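Local coordinates for RagB/SusD family nutrient uptake outer membrane protein (Bacteroides thetaiotaomicron, PDB 7KV2), which probably binds beta-glucan at the outer membrane of a gut bacterium, as a surface glycan-binding protein of the SusD family, at residues R331-R339 with V432-T440; A425-H433 with E441-E452. One frame throughout, in Å; residues are numbered along the deposited sequence.

Contact 1 of 2, residues R331-R339 with V432-T440; sequences RYSNNDTRR and VHKRAGLVT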
# COMPACT_ATOMS: atom_id res chain seq x y z
N ARG A 331 7.64 -12.86 -16.65
CA ARG A 331 6.27 -12.65 -17.20
C ARG A 331 6.27 -11.40 -18.08
O ARG A 331 5.37 -11.30 -18.95
CB ARG A 331 5.21 -12.69 -16.09
CG ARG A 331 4.73 -11.37 -15.51
CD ARG A 331 3.48 -11.51 -14.62
NE ARG A 331 3.67 -12.56 -13.60
CZ ARG A 331 4.05 -12.35 -12.32
NH1 ARG A 331 4.30 -11.13 -11.88
NH2 ARG A 331 4.17 -13.37 -11.49
N TYR A 332 7.28 -10.53 -17.98
CA TYR A 332 7.42 -9.29 -18.78
C TYR A 332 8.02 -9.56 -20.17
O TYR A 332 9.00 -10.30 -20.28
CB TYR A 332 8.32 -8.25 -18.08
CG TYR A 332 7.67 -7.65 -16.86
CD1 TYR A 332 6.69 -6.67 -16.96
CD2 TYR A 332 7.94 -8.17 -15.59
CE1 TYR A 332 6.06 -6.15 -15.82
CE2 TYR A 332 7.33 -7.64 -14.46
CZ TYR A 332 6.36 -6.65 -14.57
OH TYR A 332 5.71 -6.18 -13.43
N SER A 333 7.48 -8.86 -21.16
CA SER A 333 8.15 -8.65 -22.47
C SER A 333 9.44 -7.84 -22.28
O SER A 333 9.52 -7.01 -21.35
CB SER A 333 7.15 -8.06 -23.43
OG SER A 333 7.78 -7.40 -24.50
N ASN A 334 10.48 -8.11 -23.09
CA ASN A 334 11.81 -7.44 -23.10
C ASN A 334 11.71 -5.90 -23.21
O ASN A 334 12.62 -5.21 -22.73
CB ASN A 334 12.67 -7.85 -24.31
CG ASN A 334 13.21 -9.25 -24.18
OD1 ASN A 334 13.64 -9.67 -23.11
ND2 ASN A 334 13.15 -10.00 -25.28
N ASN A 335 10.69 -5.40 -23.86
CA ASN A 335 10.53 -3.93 -24.08
C ASN A 335 9.48 -3.35 -23.11
O ASN A 335 9.15 -2.16 -23.27
CB ASN A 335 10.12 -3.65 -25.52
CG ASN A 335 8.82 -4.35 -25.82
OD1 ASN A 335 8.65 -5.51 -25.46
ND2 ASN A 335 7.90 -3.65 -26.45
N ASP A 336 8.98 -4.13 -22.14
CA ASP A 336 8.16 -3.59 -21.04
C ASP A 336 9.12 -2.89 -20.07
O ASP A 336 9.94 -3.62 -19.37
CB ASP A 336 7.31 -4.69 -20.40
CG ASP A 336 6.19 -4.17 -19.53
OD1 ASP A 336 6.42 -3.10 -18.84
OD2 ASP A 336 5.10 -4.80 -19.54
N THR A 337 9.05 -1.57 -19.99
CA THR A 337 9.95 -0.76 -19.11
C THR A 337 9.71 -1.14 -17.63
O THR A 337 10.58 -0.83 -16.78
CB THR A 337 9.78 0.75 -19.32
OG1 THR A 337 8.41 1.09 -19.00
CG2 THR A 337 10.17 1.16 -20.73
N ARG A 338 8.54 -1.68 -17.33
CA ARG A 338 8.18 -2.07 -15.93
C ARG A 338 9.07 -3.23 -15.46
O ARG A 338 9.18 -3.41 -14.23
CB ARG A 338 6.71 -2.41 -15.81
CG ARG A 338 5.83 -1.23 -16.18
CD ARG A 338 4.38 -1.61 -16.14
NE ARG A 338 4.04 -2.50 -17.27
CZ ARG A 338 2.81 -2.69 -17.74
NH1 ARG A 338 1.76 -2.09 -17.18
NH2 ARG A 338 2.65 -3.48 -18.80
N ARG A 339 9.62 -4.03 -16.36
CA ARG A 339 10.36 -5.23 -15.95
C ARG A 339 11.56 -4.75 -15.12
O ARG A 339 11.72 -5.21 -13.98
CB ARG A 339 10.87 -6.06 -17.12
CG ARG A 339 11.56 -7.33 -16.68
CD ARG A 339 11.98 -8.18 -17.86
NE ARG A 339 13.16 -7.57 -18.46
CZ ARG A 339 13.79 -8.05 -19.52
NH1 ARG A 339 13.35 -9.16 -20.07
NH2 ARG A 339 14.86 -7.44 -20.00
N VAL A 432 -2.12 2.83 -20.37
CA VAL A 432 -1.24 2.14 -19.39
C VAL A 432 -0.29 1.16 -20.10
O VAL A 432 0.95 1.18 -19.82
CB VAL A 432 -2.05 1.46 -18.28
CG1 VAL A 432 -1.13 0.68 -17.35
CG2 VAL A 432 -2.87 2.47 -17.50
N HIS A 433 -0.82 0.26 -20.95
CA HIS A 433 -0.04 -0.77 -21.67
C HIS A 433 1.06 -0.09 -22.49
O HIS A 433 2.25 -0.53 -22.46
CB HIS A 433 -1.05 -1.59 -22.52
CG HIS A 433 -0.54 -2.87 -23.07
ND1 HIS A 433 -0.52 -4.03 -22.32
CD2 HIS A 433 -0.09 -3.19 -24.32
CE1 HIS A 433 -0.07 -5.02 -23.07
NE2 HIS A 433 0.23 -4.54 -24.30
N LYS A 434 0.70 0.98 -23.19
CA LYS A 434 1.64 1.63 -24.14
C LYS A 434 2.60 2.55 -23.38
O LYS A 434 3.71 2.70 -23.86
CB LYS A 434 0.89 2.35 -25.26
CG LYS A 434 0.25 1.37 -26.24
CD LYS A 434 0.05 1.94 -27.62
CE LYS A 434 -0.84 3.16 -27.57
NZ LYS A 434 -1.49 3.40 -28.87
N ARG A 435 2.22 3.06 -22.21
CA ARG A 435 3.16 3.89 -21.42
C ARG A 435 4.37 3.01 -21.07
O ARG A 435 5.47 3.53 -21.11
CB ARG A 435 2.50 4.47 -20.17
CG ARG A 435 3.43 5.38 -19.37
CD ARG A 435 4.19 4.59 -18.31
NE ARG A 435 3.33 4.15 -17.21
CZ ARG A 435 2.92 4.87 -16.16
NH1 ARG A 435 3.21 6.14 -16.04
NH2 ARG A 435 2.14 4.31 -15.24
N ALA A 436 4.16 1.72 -20.85
CA ALA A 436 5.23 0.75 -20.48
C ALA A 436 6.13 0.36 -21.67
O ALA A 436 7.06 -0.44 -21.45
CB ALA A 436 4.59 -0.45 -19.85
N GLY A 437 5.91 0.92 -22.86
CA GLY A 437 6.76 0.66 -24.04
C GLY A 437 6.22 -0.47 -24.92
O GLY A 437 6.95 -0.86 -25.85
N LEU A 438 5.02 -0.99 -24.66
CA LEU A 438 4.51 -2.18 -25.38
C LEU A 438 3.86 -1.67 -26.68
O LEU A 438 3.14 -0.65 -26.65
CB LEU A 438 3.51 -2.99 -24.54
CG LEU A 438 4.11 -3.62 -23.27
CD1 LEU A 438 3.06 -4.32 -22.47
CD2 LEU A 438 5.21 -4.60 -23.62
N VAL A 439 4.16 -2.31 -27.80
CA VAL A 439 3.64 -1.77 -29.10
C VAL A 439 2.28 -2.41 -29.39
O VAL A 439 1.46 -1.75 -30.05
CB VAL A 439 4.64 -1.95 -30.25
CG1 VAL A 439 5.99 -1.32 -29.93
CG2 VAL A 439 4.79 -3.39 -30.66
N THR A 440 2.02 -3.64 -28.95
CA THR A 440 0.76 -4.36 -29.29
C THR A 440 -0.35 -3.86 -28.39
O THR A 440 -0.21 -4.02 -27.16
CB THR A 440 0.87 -5.88 -29.17
OG1 THR A 440 1.90 -6.31 -30.05
CG2 THR A 440 -0.42 -6.61 -29.50
O HOH W 1 7.87 3.75 -19.68

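Contact 2 of 2, residues A425-H433 with E441-E452; sequences AKKYLNLVH and EIEPTLDNIIEE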
# COMPACT_ATOMS: atom_id res chain seq x y z
N ALA A 425 -12.96 1.94 -22.61
CA ALA A 425 -12.17 0.97 -21.81
C ALA A 425 -10.91 0.61 -22.58
O ALA A 425 -9.86 0.41 -21.93
CB ALA A 425 -12.95 -0.26 -21.49
N LYS A 426 -11.01 0.46 -23.90
CA LYS A 426 -9.85 0.05 -24.69
C LYS A 426 -8.80 1.16 -24.63
O LYS A 426 -7.59 0.83 -24.46
CB LYS A 426 -10.23 -0.28 -26.13
CG LYS A 426 -9.03 -0.79 -26.92
CD LYS A 426 -9.39 -1.47 -28.21
CE LYS A 426 -8.16 -1.85 -28.99
NZ LYS A 426 -8.53 -2.65 -30.18
N LYS A 427 -9.21 2.41 -24.77
CA LYS A 427 -8.25 3.54 -24.74
C LYS A 427 -7.56 3.57 -23.36
O LYS A 427 -6.35 3.66 -23.32
CB LYS A 427 -8.93 4.88 -25.00
CG LYS A 427 -8.02 6.09 -24.88
CD LYS A 427 -8.66 7.31 -25.47
CE LYS A 427 -8.33 8.59 -24.73
NZ LYS A 427 -9.02 9.76 -25.34
N TYR A 428 -8.34 3.45 -22.31
CA TYR A 428 -7.85 3.58 -20.92
C TYR A 428 -6.83 2.49 -20.65
O TYR A 428 -5.76 2.83 -20.16
CB TYR A 428 -9.01 3.57 -19.95
CG TYR A 428 -9.88 4.79 -20.03
CD1 TYR A 428 -9.44 5.96 -20.62
CD2 TYR A 428 -11.13 4.79 -19.46
CE1 TYR A 428 -10.25 7.10 -20.66
CE2 TYR A 428 -11.95 5.91 -19.51
CZ TYR A 428 -11.50 7.07 -20.09
OH TYR A 428 -12.31 8.16 -20.08
N LEU A 429 -7.17 1.23 -20.96
CA LEU A 429 -6.26 0.06 -20.82
C LEU A 429 -4.96 0.29 -21.59
O LEU A 429 -3.87 0.08 -21.02
CB LEU A 429 -6.98 -1.20 -21.29
CG LEU A 429 -6.12 -2.45 -21.31
CD1 LEU A 429 -5.49 -2.70 -19.92
CD2 LEU A 429 -6.96 -3.63 -21.74
N ASN A 430 -5.04 0.75 -22.83
CA ASN A 430 -3.86 0.83 -23.69
C ASN A 430 -3.04 2.06 -23.35
O ASN A 430 -1.86 2.05 -23.68
CB ASN A 430 -4.22 0.64 -25.17
CG ASN A 430 -4.54 -0.82 -25.41
OD1 ASN A 430 -3.63 -1.66 -25.48
ND2 ASN A 430 -5.81 -1.14 -25.46
N LEU A 431 -3.60 3.07 -22.67
CA LEU A 431 -2.75 4.23 -22.24
C LEU A 431 -1.69 3.70 -21.26
O LEU A 431 -0.50 4.02 -21.41
CB LEU A 431 -3.62 5.30 -21.59
CG LEU A 431 -4.37 6.23 -22.55
CD1 LEU A 431 -5.28 7.15 -21.76
CD2 LEU A 431 -3.41 7.03 -23.39
N VAL A 432 -2.12 2.83 -20.37
CA VAL A 432 -1.24 2.14 -19.39
C VAL A 432 -0.29 1.16 -20.10
O VAL A 432 0.95 1.18 -19.82
CB VAL A 432 -2.05 1.46 -18.28
CG1 VAL A 432 -1.13 0.68 -17.35
CG2 VAL A 432 -2.87 2.47 -17.50
N HIS A 433 -0.82 0.26 -20.95
CA HIS A 433 -0.04 -0.77 -21.67
C HIS A 433 1.06 -0.09 -22.49
O HIS A 433 2.25 -0.53 -22.46
CB HIS A 433 -1.05 -1.59 -22.52
CG HIS A 433 -0.54 -2.87 -23.07
ND1 HIS A 433 -0.52 -4.03 -22.32
CD2 HIS A 433 -0.09 -3.19 -24.32
CE1 HIS A 433 -0.07 -5.02 -23.07
NE2 HIS A 433 0.23 -4.54 -24.30
N GLU A 441 -1.45 -3.36 -28.95
CA GLU A 441 -2.68 -3.00 -28.20
C GLU A 441 -3.44 -4.27 -27.83
O GLU A 441 -3.29 -5.29 -28.54
CB GLU A 441 -3.53 -1.99 -28.95
CG GLU A 441 -2.85 -0.64 -29.02
CD GLU A 441 -3.57 0.42 -29.83
OE1 GLU A 441 -4.76 0.19 -30.17
OE2 GLU A 441 -2.91 1.46 -30.12
N ILE A 442 -4.13 -4.24 -26.69
CA ILE A 442 -4.87 -5.41 -26.17
C ILE A 442 -6.32 -5.01 -25.97
O ILE A 442 -6.62 -3.83 -25.74
CB ILE A 442 -4.20 -5.95 -24.88
CG1 ILE A 442 -3.94 -4.84 -23.85
CG2 ILE A 442 -2.91 -6.68 -25.25
CD1 ILE A 442 -3.51 -5.36 -22.50
N GLU A 443 -7.21 -5.99 -26.10
CA GLU A 443 -8.66 -5.79 -25.94
C GLU A 443 -8.96 -5.67 -24.45
O GLU A 443 -8.35 -6.36 -23.64
CB GLU A 443 -9.45 -6.97 -26.55
CG GLU A 443 -9.42 -7.01 -28.08
CD GLU A 443 -9.91 -5.74 -28.78
OE1 GLU A 443 -10.97 -5.24 -28.43
OE2 GLU A 443 -9.20 -5.25 -29.68
N PRO A 444 -9.96 -4.86 -24.06
CA PRO A 444 -10.32 -4.70 -22.65
C PRO A 444 -11.22 -5.82 -22.13
O PRO A 444 -12.24 -5.53 -21.53
CB PRO A 444 -11.03 -3.34 -22.66
CG PRO A 444 -11.77 -3.36 -24.00
CD PRO A 444 -10.79 -4.02 -24.94
N THR A 445 -10.77 -7.07 -22.23
CA THR A 445 -11.36 -8.20 -21.46
C THR A 445 -11.02 -8.02 -19.97
O THR A 445 -10.00 -7.36 -19.68
CB THR A 445 -10.88 -9.56 -21.95
OG1 THR A 445 -9.49 -9.70 -21.68
CG2 THR A 445 -11.14 -9.76 -23.44
N LEU A 446 -11.82 -8.59 -19.09
CA LEU A 446 -11.55 -8.62 -17.63
C LEU A 446 -10.19 -9.26 -17.41
O LEU A 446 -9.39 -8.68 -16.62
CB LEU A 446 -12.63 -9.40 -16.88
CG LEU A 446 -13.96 -8.69 -16.67
CD1 LEU A 446 -14.81 -9.49 -15.70
CD2 LEU A 446 -13.78 -7.27 -16.15
N ASP A 447 -9.91 -10.40 -18.06
CA ASP A 447 -8.60 -11.09 -17.83
C ASP A 447 -7.45 -10.15 -18.22
O ASP A 447 -6.45 -10.09 -17.48
CB ASP A 447 -8.51 -12.42 -18.57
CG ASP A 447 -9.38 -13.48 -17.91
OD1 ASP A 447 -9.94 -13.20 -16.84
OD2 ASP A 447 -9.52 -14.54 -18.48
N ASN A 448 -7.57 -9.48 -19.35
CA ASN A 448 -6.50 -8.56 -19.84
C ASN A 448 -6.32 -7.40 -18.83
O ASN A 448 -5.19 -7.00 -18.62
CB ASN A 448 -6.75 -8.03 -21.25
CG ASN A 448 -6.36 -9.02 -22.32
OD1 ASN A 448 -5.87 -10.10 -22.00
ND2 ASN A 448 -6.57 -8.67 -23.58
N ILE A 449 -7.40 -6.83 -18.32
CA ILE A 449 -7.33 -5.65 -17.40
C ILE A 449 -6.70 -6.11 -16.07
O ILE A 449 -5.78 -5.42 -15.58
CB ILE A 449 -8.69 -4.97 -17.24
CG1 ILE A 449 -9.19 -4.46 -18.59
CG2 ILE A 449 -8.61 -3.86 -16.21
CD1 ILE A 449 -10.64 -4.08 -18.59
N ILE A 450 -7.12 -7.25 -15.56
CA ILE A 450 -6.60 -7.80 -14.29
C ILE A 450 -5.11 -8.11 -14.47
O ILE A 450 -4.30 -7.79 -13.55
CB ILE A 450 -7.43 -9.01 -13.85
CG1 ILE A 450 -8.89 -8.61 -13.58
CG2 ILE A 450 -6.78 -9.67 -12.66
CD1 ILE A 450 -8.99 -7.55 -12.50
N GLU A 451 -4.73 -8.66 -15.61
CA GLU A 451 -3.29 -8.94 -15.87
C GLU A 451 -2.50 -7.62 -16.03
O GLU A 451 -1.31 -7.60 -15.65
CB GLU A 451 -3.12 -9.94 -16.99
CG GLU A 451 -1.67 -10.30 -17.24
CD GLU A 451 -0.90 -11.00 -16.12
OE1 GLU A 451 -1.46 -11.32 -15.02
OE2 GLU A 451 0.29 -11.26 -16.36
N GLU A 452 -3.10 -6.55 -16.57
CA GLU A 452 -2.38 -5.27 -16.69
C GLU A 452 -2.12 -4.72 -15.29
O GLU A 452 -1.03 -4.24 -15.05
CB GLU A 452 -3.13 -4.24 -17.53
CG GLU A 452 -2.27 -3.07 -17.97
CD GLU A 452 -1.24 -3.42 -19.02
OE1 GLU A 452 -1.49 -4.40 -19.80
OE2 GLU A 452 -0.16 -2.80 -19.00

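Contact 1 of 2, residues R331-R339 with V432-T440
Ala436 presses its methyl onto one face of the Arg338 guanidinium, CB lying 3.2 Å above the plane of that group and displaced toward its rim. The contact ties the start of helix 337-342 to the C-terminal end of helix 425-435, both within the SusD family region. The flat group is fixed by Asp336, which Arg338 grips side-on: NE bonds the syn lone pair of OD1, and NH2 reaches OD2 at 2.9 Å along a nearly straight path (164°). A bend at chi3 (-72°) folds the arginine back onto this carboxylate, two residues earlier in the chain. Asp336 OD1 takes a second bond on its anti side from Arg338 N, which makes Asp336 the N-cap of helix 337-342. Leu438 meets the same ion pair with its branches divided: CD1 lies 3.6 Å from Asp336 OD2 and also touches Arg338 NH2, while CD2 rests on Asp336 CB; Leu438 crosses Arg338 at about a right angle. On the backbone, Thr337 N donates to Ala436 O at 2.7 Å and 173°, in the carbonyl plane, just before Gly437 forms a Schellman motif. A water bridges Thr337 OG1 and Arg435 O. Were Asp336 an alanine, Arg338 N would probably lose its cap, and the guanidinium, left with its glutamates, would turn more freely over the Ala436 methyl. Those glutamates are Glu452 and Glu456 of helix 446-456, both salt-bridged to Arg338 NH1. The arginine is thus held by three carboxylates, an arrangement likely to keep its positive charge balanced in a buried setting, while apolar groups from 432-440 pack against the ion pair and the straight, strong hydrogen bond between the segments is the backbone one.

Contact 2 of 2, residues A425-H433 with E441-E452
Lys426 O is gripped from opposite faces of its plane by two donors of one residue, Asn430 N in the ordinary helical bond and Asn430 ND2 at 2.8 Å. The same amide also bonds the 441-445 loop: ND2 donates to Ile442 O at 2.8 Å and 179°, in the amide plane, and OD1 accepts from Ile442 N. Asn430 thereby satisfies both backbone polar atoms of Ile442 and its own amide is fixed in rotation by three bonds. Ile442 lies over the His433 ring, CG1 standing 3.9 Å from the ring centroid and almost on its normal, a CH-pi contact. The ring's ND1 donates in its own plane to Glu452 OE1 at 2.7 Å, approaching from above the carboxylate plane; ring and carboxylate are turned 65° apart. With CG anti to the backbone N, His433 can meet the isoleucine with a face and the glutamate with an edge. Leu429 fills the middle: CD2 packs on Ile442, Pro444 and Ile449 CG1, and CD1 lies 3.7 Å from Glu452 CB. At the outer margin the extended Lys426 chain passes Pro444 and ends in a salt bridge, NZ to Glu443 OE2 at 2.7 Å. Thr445 then N-caps the second helix through Asn448 N. The axes of segments 425-433 and 446-452 approach to 10.8 Å at 31°. The 441-445 loop runs back along helix 425-435 and leads into helix 446-456; helix 405-417 packs beside both, touching Leu429 and Ile450, and Arg338 of helix 337-342 reaches the other oxygen of Glu452.

Overall arrangement
Both contacts use helix 425-435 and share Val432 and His433, contact 1 at its C-terminal end and contact 2 along its length. Each is partly buried, on the same side of the chain's centre, with centres 12 Å apart. Contact 2 is the more deeply set, with 7 of its 13 touching residues buried against 4 of 11 in contact 1. Contact 1, the smaller at 396 Å², joins parts far apart in sequence through helix ends and an ion pair flanked by apolar groups. Contact 2, at 663 Å², joins neighbouring helices with a leucine centre and an asparagine-bonded loop. The two meet through Arg338–Glu452, and Lys434–Glu441 adds a second salt bridge between them.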